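Local atomic coordinates of oxidoreductase protein (Agrobacterium radiobacter, PDB entry 5UI9), a protein that probably catalyses an NAD-dependent oxidation or reduction of a small hydroxylated substrate, as a member of the GFO/IDH/MocA oxidoreductase family. Residues 338-341 against 342-345. Sequence-based numbering, arbitrary orientation.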
loop_
_atom_site.group_PDB
_atom_site.type_symbol
_atom_site.label_atom_id
_atom_site.label_comp_id
_atom_site.label_asym_id
_atom_site.label_seq_id
_atom_site.Cartn_x
_atom_site.Cartn_y
_atom_site.Cartn_z
ATOM N N THR A 338 -5.258 -10.375 13.642
ATOM C CA THR A 338 -5.871 -10.760 12.374
ATOM C C THR A 338 -7.239 -11.390 12.660
ATOM O O THR A 338 -7.397 -12.109 13.647
ATOM C CB THR A 338 -4.969 -11.747 11.603
ATOM O OG1 THR A 338 -3.683 -11.149 11.393
ATOM C CG2 THR A 338 -5.573 -12.125 10.246
ATOM N N VAL A 339 -8.218 -11.111 11.802
ATOM C CA VAL A 339 -9.595 -11.571 12.003
ATOM C C VAL A 339 -10.007 -12.498 10.861
ATOM O O VAL A 339 -9.800 -12.176 9.694
ATOM C CB VAL A 339 -10.580 -10.381 12.106
ATOM C CG1 VAL A 339 -12.022 -10.865 12.216
ATOM C CG2 VAL A 339 -10.229 -9.508 13.300
ATOM N N ASP A 340 -10.604 -13.636 11.222
ATOM C CA ASP A 340 -11.161 -14.590 10.264
ATOM C C ASP A 340 -12.544 -14.101 9.826
ATOM O O ASP A 340 -13.455 -13.982 10.649
ATOM C CB ASP A 340 -11.266 -15.979 10.916
ATOM C CG ASP A 340 -11.686 -17.079 9.939
ATOM O OD1 ASP A 340 -12.469 -16.822 8.997
ATOM O OD2 ASP A 340 -11.246 -18.229 10.140
ATOM N N ILE A 341 -12.700 -13.858 8.527
ATOM C CA ILE A 341 -13.961 -13.354 7.978
ATOM C C ILE A 341 -15.011 -14.465 7.900
ATOM O O ILE A 341 -16.179 -14.233 8.228
ATOM C CB ILE A 341 -13.760 -12.703 6.589
ATOM C CG1 ILE A 341 -12.741 -11.549 6.672
ATOM C CG2 ILE A 341 -15.087 -12.212 6.016
ATOM C CD1 ILE A 341 -13.060 -10.486 7.709
ATOM N N GLY A 342 -14.591 -15.659 7.474
ATOM C CA GLY A 342 -15.469 -16.831 7.405
ATOM C C GLY A 342 -16.200 -17.135 8.704
ATOM O O GLY A 342 -17.386 -17.467 8.686
ATOM N N ALA A 343 -15.497 -16.992 9.827
ATOM C CA ALA A 343 -16.067 -17.232 11.161
ATOM C C ALA A 343 -17.188 -16.259 11.546
ATOM O O ALA A 343 -18.023 -16.590 12.380
ATOM C CB ALA A 343 -14.968 -17.202 12.219
ATOM N N MET A 344 -17.200 -15.070 10.947
ATOM C CA MET A 344 -18.228 -14.059 11.222
ATOM C C MET A 344 -19.532 -14.299 10.469
ATOM O O MET A 344 -20.581 -13.873 10.935
ATOM C CB MET A 344 -17.721 -12.660 10.860
ATOM C CG MET A 344 -16.455 -12.230 11.577
ATOM S SD MET A 344 -15.821 -10.686 10.900
ATOM C CE MET A 344 -16.871 -9.497 11.736
ATOM N N LEU A 345 -19.467 -14.952 9.307
ATOM C CA LEU A 345 -20.631 -15.087 8.416
ATOM C C LEU A 345 -21.380 -16.404 8.610
ATOM O O LEU A 345 -20.924 -17.341 9.265
ATOM C CB LEU A 345 -20.195 -14.940 6.953
ATOM C CG LEU A 345 -19.604 -13.567 6.595
ATOM C CD1 LEU A 345 -18.822 -13.640 5.292
ATOM C CD2 LEU A 345 -20.691 -12.500 6.523
ATOM O OXT LEU A 345 -22.485 -16.555 8.103
#
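Asp340 reaches forward along the chain and accepts a hydrogen bond from the backbone N of Ala343 on its OD1, 3.1 Å away and with an N-H...O angle of 155°. The amide comes in from above the carboxylate plane, and Asp340 OD1 also lies 2.9 Å from Gly342 N. With CG anti to the backbone N (chi1 -173°), the carboxylate lies over the start of a short turn with helical backbone angles. A second bond closes the turn, Met344 N to Ile341 O at 3.0 Å. This polar side is the loose one: Asp340, Gly342 and Ala343 are exposed. So is the chain-terminal Leu345, whose side chain lies alongside that of Ile341 (CG2 to CD1 4.1 Å), both pointing the same way. The tighter side is apolar, made by buried Val339 and Ile341 with the partly exposed Met344. An extended chi2 (172°) carries Met344 SD to 4.0 Å from Val339 CG1, the two side chains crossing at about a right angle, while Ile341 CD1 lies 4.2 Å from the same sulfur. Val339, Ile341 and Met344 all rest on Ala328 of helix 316-335, and strand 339-340 pairs antiparallel with strand 194-202 as the outermost strand, within this chain, of the mixed sheet of the C-terminal domain.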